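Local coordinates for protein alkaline serine protease (Pseudoalteromonas sp., PDB 1Y9Z) that probably cleaves peptide bonds in proteins as a cold-adapted alkaline serine endopeptidase of the subtilisin-like family, at residues A[19-24]-A[382-387]; A[252-257]-A[349-354]; A[270-275]-A[299-304]. One frame throughout, in Å; residues are numbered along the deposited sequence.

Contact 1 belongs to the subtilisin-like alpha/beta domain, whereas contacts 2 and 3 lie together in the inserted beta-barrel domain, on the other side of the chain's centre; the centres of contacts 1 and 2 are about 47 Å apart. Contacts 1 and 2 are partly buried and contact 3 is at the surface. Their chemistry follows their place: a loop meets a helix end through an arginine, an indole and a water in 19-24/382-387; backbone bonds join two strands in 252-257/349-354; a turn meets the end of a helix by two backbone bonds and the packing of a methionine on two alanines in 270-275/299-304. Contact 3 borders the mixed sheet holding contact 2, and its lysines reach strand 252-263.

Contact 1: A[19-24]-A[382-387]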
# COMPACT_ATOMS: atom_id res chain seq x y z
N SER A 19 9.16 6.81 -20.12
CA SER A 19 9.65 6.47 -21.45
C SER A 19 11.11 6.01 -21.48
O SER A 19 11.50 5.25 -22.36
CB SER A 19 9.47 7.65 -22.41
OG SER A 19 10.35 8.71 -22.10
N GLN A 20 11.91 6.48 -20.53
CA GLN A 20 13.33 6.10 -20.50
C GLN A 20 13.66 5.07 -19.42
O GLN A 20 14.83 4.74 -19.22
CB GLN A 20 14.20 7.35 -20.29
CG GLN A 20 13.99 8.43 -21.34
CD GLN A 20 14.14 7.92 -22.76
OE1 GLN A 20 15.18 7.38 -23.13
NE2 GLN A 20 13.10 8.08 -23.56
N ALA A 21 12.64 4.55 -18.75
CA ALA A 21 12.85 3.58 -17.68
C ALA A 21 13.50 2.28 -18.16
O ALA A 21 13.90 1.45 -17.34
CB ALA A 21 11.54 3.29 -16.97
N GLY A 22 13.60 2.11 -19.47
CA GLY A 22 14.22 0.92 -20.01
C GLY A 22 15.70 0.89 -19.71
O GLY A 22 16.36 -0.14 -19.88
N ASN A 23 16.25 2.02 -19.26
CA ASN A 23 17.67 2.06 -18.94
C ASN A 23 17.92 1.69 -17.48
O ASN A 23 19.06 1.65 -17.02
CB ASN A 23 18.28 3.44 -19.28
CG ASN A 23 17.76 4.58 -18.42
OD1 ASN A 23 17.70 5.73 -18.87
ND2 ASN A 23 17.40 4.28 -17.18
N ARG A 24 16.84 1.38 -16.76
CA ARG A 24 16.91 0.99 -15.35
C ARG A 24 16.32 -0.40 -15.14
O ARG A 24 15.49 -0.87 -15.92
CB ARG A 24 16.10 1.96 -14.47
CG ARG A 24 16.54 3.42 -14.47
CD ARG A 24 17.89 3.62 -13.81
NE ARG A 24 18.98 3.24 -14.70
CZ ARG A 24 20.26 3.17 -14.33
NH1 ARG A 24 21.18 2.82 -15.21
NH2 ARG A 24 20.61 3.44 -13.08
N VAL A 382 12.70 8.36 -11.46
CA VAL A 382 13.52 9.55 -11.42
C VAL A 382 14.92 9.26 -11.95
O VAL A 382 15.48 10.04 -12.72
CB VAL A 382 13.61 10.11 -9.98
CG1 VAL A 382 14.63 11.24 -9.92
CG2 VAL A 382 12.25 10.61 -9.54
N TRP A 383 15.48 8.13 -11.54
CA TRP A 383 16.82 7.75 -11.96
C TRP A 383 16.91 7.56 -13.48
O TRP A 383 17.96 7.80 -14.07
CB TRP A 383 17.24 6.46 -11.26
CG TRP A 383 18.72 6.24 -11.15
CD1 TRP A 383 19.72 6.98 -11.73
CD2 TRP A 383 19.38 5.21 -10.41
NE1 TRP A 383 20.95 6.47 -11.38
CE2 TRP A 383 20.77 5.38 -10.57
CE3 TRP A 383 18.92 4.14 -9.61
CZ2 TRP A 383 21.71 4.53 -9.98
CZ3 TRP A 383 19.85 3.30 -9.02
CH2 TRP A 383 21.23 3.50 -9.21
N SER A 384 15.82 7.13 -14.10
CA SER A 384 15.83 6.91 -15.55
C SER A 384 16.10 8.19 -16.34
O SER A 384 16.55 8.13 -17.48
CB SER A 384 14.51 6.28 -16.02
OG SER A 384 13.44 7.20 -16.01
N TYR A 385 15.82 9.34 -15.73
CA TYR A 385 16.06 10.62 -16.39
C TYR A 385 17.54 10.99 -16.30
O TYR A 385 18.04 11.80 -17.09
CB TYR A 385 15.24 11.75 -15.76
CG TYR A 385 13.78 11.80 -16.14
CD1 TYR A 385 12.83 11.01 -15.49
CD2 TYR A 385 13.33 12.67 -17.13
CE1 TYR A 385 11.47 11.11 -15.80
CE2 TYR A 385 11.98 12.78 -17.46
CZ TYR A 385 11.05 11.99 -16.79
OH TYR A 385 9.71 12.11 -17.10
N HIS A 386 18.23 10.41 -15.32
CA HIS A 386 19.65 10.70 -15.11
C HIS A 386 20.41 9.45 -14.68
O HIS A 386 20.91 9.38 -13.56
CB HIS A 386 19.80 11.78 -14.04
CG HIS A 386 19.20 13.10 -14.44
ND1 HIS A 386 19.77 13.92 -15.38
CD2 HIS A 386 18.07 13.72 -14.03
CE1 HIS A 386 19.02 14.99 -15.54
NE2 HIS A 386 17.98 14.90 -14.73
N PRO A 387 20.52 8.46 -15.58
CA PRO A 387 21.22 7.21 -15.29
C PRO A 387 22.71 7.37 -15.02
O PRO A 387 23.37 6.43 -14.56
CB PRO A 387 20.94 6.36 -16.52
CG PRO A 387 20.86 7.39 -17.61
CD PRO A 387 20.02 8.46 -16.96
O HOH W 1 11.65 7.80 -18.03
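The R24 guanidinium stands over one face of the W383 indole, its NH2 3.2 Å from W383 CE2 and above the middle of the ring system. The two planes are 68° apart, so one amino end is presented to the pi face. R24 CZ is 4.4 Å from the centroid of the five-membered ring, a cation-pi contact, and R24 CD makes a CH-pi contact with the same ring. Bends at chi2 (-68°) and chi3 (78°) fold the arginine back on its own loop, where NE donates to N23 O at 2.8 Å and NH1 adds a weak bond to that oxygen. P387 CB lies over one face of the guanidinium, 3.8 Å from R24 NH1. Beside this pair, S384 CB packs 3.6 Å from A21 CA. A water joins the Q20 backbone to the S384 hydroxyl: it accepts from Q20 N and donates to S384 OG (both 2.8 Å), while that hydroxyl is also bonded to L381 O. W383 NE1 is bonded to C389 O, which helps fix the indole's rotation. The contact thus sets the loop before strand 25-30 against the C-terminal end of helix 368-385, whose first turn carries S369 of the inhibitor pocket. Between these segments the arginine's charge meets a pi face and the carbonyl N23 O, so cation-pi attraction and hydrogen bonding probably act together.

Contact 2: A[252-257]-A[349-354]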
# COMPACT_ATOMS: atom_id res chain seq x y z
N SER A 252 -24.40 -7.32 -1.68
CA SER A 252 -24.83 -5.98 -2.07
C SER A 252 -26.10 -5.62 -1.31
O SER A 252 -26.90 -6.49 -0.96
CB SER A 252 -25.10 -5.93 -3.57
OG SER A 252 -23.92 -6.20 -4.30
N ALA A 253 -26.27 -4.33 -1.04
CA ALA A 253 -27.43 -3.83 -0.33
C ALA A 253 -27.86 -2.53 -0.98
O ALA A 253 -27.02 -1.71 -1.35
CB ALA A 253 -27.11 -3.60 1.14
N THR A 254 -29.17 -2.34 -1.14
CA THR A 254 -29.70 -1.14 -1.75
C THR A 254 -30.81 -0.53 -0.90
O THR A 254 -31.67 -1.24 -0.39
CB THR A 254 -30.27 -1.43 -3.15
OG1 THR A 254 -29.24 -1.96 -3.99
CG2 THR A 254 -30.82 -0.16 -3.79
N GLY A 255 -30.77 0.79 -0.74
CA GLY A 255 -31.77 1.48 0.05
C GLY A 255 -31.51 2.97 0.10
O GLY A 255 -30.47 3.44 -0.35
N ALA A 256 -32.47 3.72 0.65
CA ALA A 256 -32.31 5.16 0.76
C ALA A 256 -31.17 5.47 1.72
O ALA A 256 -31.04 4.83 2.77
CB ALA A 256 -33.61 5.79 1.26
N LEU A 257 -30.34 6.44 1.36
CA LEU A 257 -29.22 6.83 2.20
C LEU A 257 -29.69 7.64 3.41
O LEU A 257 -30.39 8.64 3.26
CB LEU A 257 -28.21 7.65 1.40
CG LEU A 257 -26.91 8.03 2.12
CD1 LEU A 257 -26.12 6.78 2.47
CD2 LEU A 257 -26.09 8.95 1.24
N GLY A 349 -31.08 10.38 1.38
CA GLY A 349 -32.43 10.16 0.91
C GLY A 349 -32.50 9.47 -0.44
O GLY A 349 -33.53 8.93 -0.82
N GLN A 350 -31.39 9.50 -1.17
CA GLN A 350 -31.33 8.88 -2.49
C GLN A 350 -30.99 7.40 -2.43
O GLN A 350 -30.28 6.95 -1.53
CB GLN A 350 -30.31 9.62 -3.37
CG GLN A 350 -30.71 11.05 -3.70
CD GLN A 350 -29.69 11.77 -4.56
OE1 GLN A 350 -29.28 11.27 -5.61
NE2 GLN A 350 -29.28 12.95 -4.12
N SER A 351 -31.51 6.64 -3.39
CA SER A 351 -31.27 5.20 -3.45
C SER A 351 -29.78 4.95 -3.61
O SER A 351 -29.15 5.45 -4.54
CB SER A 351 -32.03 4.59 -4.63
OG SER A 351 -31.86 3.19 -4.67
N THR A 352 -29.22 4.17 -2.70
CA THR A 352 -27.79 3.86 -2.73
C THR A 352 -27.53 2.37 -2.64
O THR A 352 -28.22 1.64 -1.92
CB THR A 352 -27.07 4.55 -1.55
OG1 THR A 352 -27.34 5.95 -1.57
CG2 THR A 352 -25.56 4.33 -1.64
N THR A 353 -26.53 1.91 -3.39
CA THR A 353 -26.16 0.50 -3.38
C THR A 353 -24.73 0.37 -2.88
O THR A 353 -23.81 0.94 -3.47
CB THR A 353 -26.25 -0.12 -4.79
OG1 THR A 353 -27.59 -0.00 -5.27
CG2 THR A 353 -25.86 -1.59 -4.74
N VAL A 354 -24.56 -0.35 -1.79
CA VAL A 354 -23.25 -0.59 -1.21
C VAL A 354 -22.94 -2.05 -1.46
O VAL A 354 -23.79 -2.91 -1.26
CB VAL A 354 -23.24 -0.33 0.31
CG1 VAL A 354 -21.86 -0.64 0.88
CG2 VAL A 354 -23.61 1.11 0.59
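L257 and T352 meet at one end of an antiparallel strand pair, 252-257 against 351-354, in the inserted beta-barrel domain. L257 CB lies 3.5 Å from T352 OG1; with CG anti to the backbone N (chi1 -175°), the leucine's branch continues to I276 and L278 of the adjoining strand 275-280. T352 also touches I219 and I221 of strand 214-221. Backbone bonds of A256 with I276 and of T353 with T220 flank the pair with a strand on each outer edge. G255 and T352 form a hydrogen-bonded pair, G255 N to T352 O at 2.9 Å and T352 N to G255 O at 2.8 Å, and A253 with V354 repeats the arrangement. On the other face T254 and T353 are a non-hydrogen-bonded pair whose hydroxyls are hydrogen-bonded to each other, T254 OG1 to T353 OG1 at 2.9 Å. The methyl T254 CG2 packs 3.6 Å from S351 OG. Just before strand 351-360 begins, G349 N donates to L257 O at 2.7 Å, on a lone pair in the carbonyl plane. Q350 O is gripped twice, from opposite faces of its plane: by L257 N at 2.9 Å and by T352 OG1 at 3.1 Å.

Contact 3: A[270-275]-A[299-304]; sequences GNMANK and KTAGAK
M272 pairs with A301, and K275 with K304, through two backbone hydrogen bonds, one at each end of a four-residue turn. M272 N donates to A301 O at 2.9 Å, reaching it from above the carbonyl plane. K304 N donates to K275 O, also at 2.9 Å, in a much straighter bond (165° at the hydrogen). Between them come weaker CA-H...O contacts: A303 CA lies 3.4 Å from M272 O, and A273 CA lies 3.4 Å from G302 O. M272 O has a second task, accepting K275 N at 3.0 Å to close the type II turn M272-K275, in which N274 takes positive phi.

The opposing backbone is a Schellman motif ending helix 291-300; G302, with phi 96°, turns the chain out of the helix and into strand 305-309. Strands 275-280 and 305-309 are parallel neighbours, so the helix between them makes a beta-alpha-beta crossover, and the turn before the first strand packs on the exit from the helix. The C277-C298 disulfide ties that strand to the helix a few residues away.

Apolar contact centres on M272. Its CG, placed anti to the carbonyl carbon, comes 3.5 Å from A301 CB, and its CB is 3.9 Å from A303 CB. A bend at chi2 then carries the sulfur end away from the helix; the side chain also touches A258 and C277, and A303 meets C277 as well.

At the outer end K304 lays its aliphatic chain across N274, its CG 3.7 Å from N274 CA. Bent at chi3 (61°), the chain continues to the amine NZ, hydrogen-bonded to T254 O on strand 252-263.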
# COMPACT_ATOMS: atom_id res chain seq x y z
N GLY A 270 -31.84 6.31 14.70
CA GLY A 270 -33.27 6.27 14.43
C GLY A 270 -33.59 4.91 13.84
O GLY A 270 -33.06 3.90 14.29
N ASN A 271 -34.45 4.88 12.82
CA ASN A 271 -34.81 3.62 12.18
C ASN A 271 -34.10 3.49 10.84
O ASN A 271 -34.47 4.15 9.87
CB ASN A 271 -36.32 3.53 11.99
CG ASN A 271 -36.74 2.24 11.31
OD1 ASN A 271 -36.37 1.15 11.74
ND2 ASN A 271 -37.53 2.36 10.25
N MET A 272 -33.09 2.63 10.79
CA MET A 272 -32.32 2.41 9.57
C MET A 272 -32.84 1.25 8.73
O MET A 272 -32.18 0.83 7.79
CB MET A 272 -30.85 2.16 9.92
CG MET A 272 -30.07 3.41 10.32
SD MET A 272 -29.95 4.61 8.98
CE MET A 272 -29.42 6.06 9.88
N ALA A 273 -34.02 0.74 9.07
CA ALA A 273 -34.60 -0.36 8.33
C ALA A 273 -34.71 0.01 6.85
O ALA A 273 -35.16 1.11 6.51
CB ALA A 273 -35.97 -0.71 8.89
N ASN A 274 -34.30 -0.91 5.98
CA ASN A 274 -34.36 -0.69 4.53
C ASN A 274 -33.57 0.53 4.07
O ASN A 274 -33.85 1.09 3.01
CB ASN A 274 -35.82 -0.55 4.08
CG ASN A 274 -36.61 -1.84 4.25
OD1 ASN A 274 -36.29 -2.86 3.65
ND2 ASN A 274 -37.64 -1.79 5.09
N LYS A 275 -32.57 0.92 4.85
CA LYS A 275 -31.76 2.09 4.51
C LYS A 275 -30.27 1.77 4.47
O LYS A 275 -29.81 0.79 5.07
CB LYS A 275 -31.99 3.20 5.53
CG LYS A 275 -33.42 3.71 5.64
CD LYS A 275 -33.74 4.71 4.54
CE LYS A 275 -35.09 5.38 4.80
NZ LYS A 275 -35.39 6.44 3.80
N LYS A 299 -25.95 -1.05 12.31
CA LYS A 299 -26.54 -2.38 12.25
C LYS A 299 -27.69 -2.54 13.23
O LYS A 299 -28.76 -3.04 12.86
CB LYS A 299 -25.47 -3.44 12.54
CG LYS A 299 -25.98 -4.87 12.50
CD LYS A 299 -26.49 -5.24 11.11
CE LYS A 299 -27.08 -6.64 11.09
NZ LYS A 299 -28.30 -6.74 11.95
N THR A 300 -27.48 -2.13 14.47
CA THR A 300 -28.50 -2.23 15.50
C THR A 300 -29.77 -1.49 15.08
O THR A 300 -30.88 -1.92 15.38
CB THR A 300 -28.00 -1.65 16.84
OG1 THR A 300 -26.82 -2.36 17.24
CG2 THR A 300 -29.06 -1.80 17.92
N ALA A 301 -29.59 -0.37 14.38
CA ALA A 301 -30.71 0.43 13.92
C ALA A 301 -31.46 -0.26 12.78
O ALA A 301 -32.52 0.21 12.35
CB ALA A 301 -30.22 1.80 13.46
N GLY A 302 -30.91 -1.37 12.30
CA GLY A 302 -31.55 -2.12 11.23
C GLY A 302 -31.07 -1.84 9.82
O GLY A 302 -31.74 -2.19 8.85
N ALA A 303 -29.90 -1.21 9.70
CA ALA A 303 -29.35 -0.87 8.39
C ALA A 303 -29.12 -2.09 7.49
O ALA A 303 -28.75 -3.16 7.96
CB ALA A 303 -28.03 -0.11 8.57
N LYS A 304 -29.35 -1.90 6.19
CA LYS A 304 -29.15 -2.97 5.20
C LYS A 304 -27.71 -2.94 4.71
O LYS A 304 -27.14 -3.98 4.36
CB LYS A 304 -30.10 -2.78 4.01
CG LYS A 304 -31.56 -3.03 4.32
CD LYS A 304 -32.43 -2.81 3.09
CE LYS A 304 -32.07 -3.75 1.96
NZ LYS A 304 -32.93 -3.52 0.76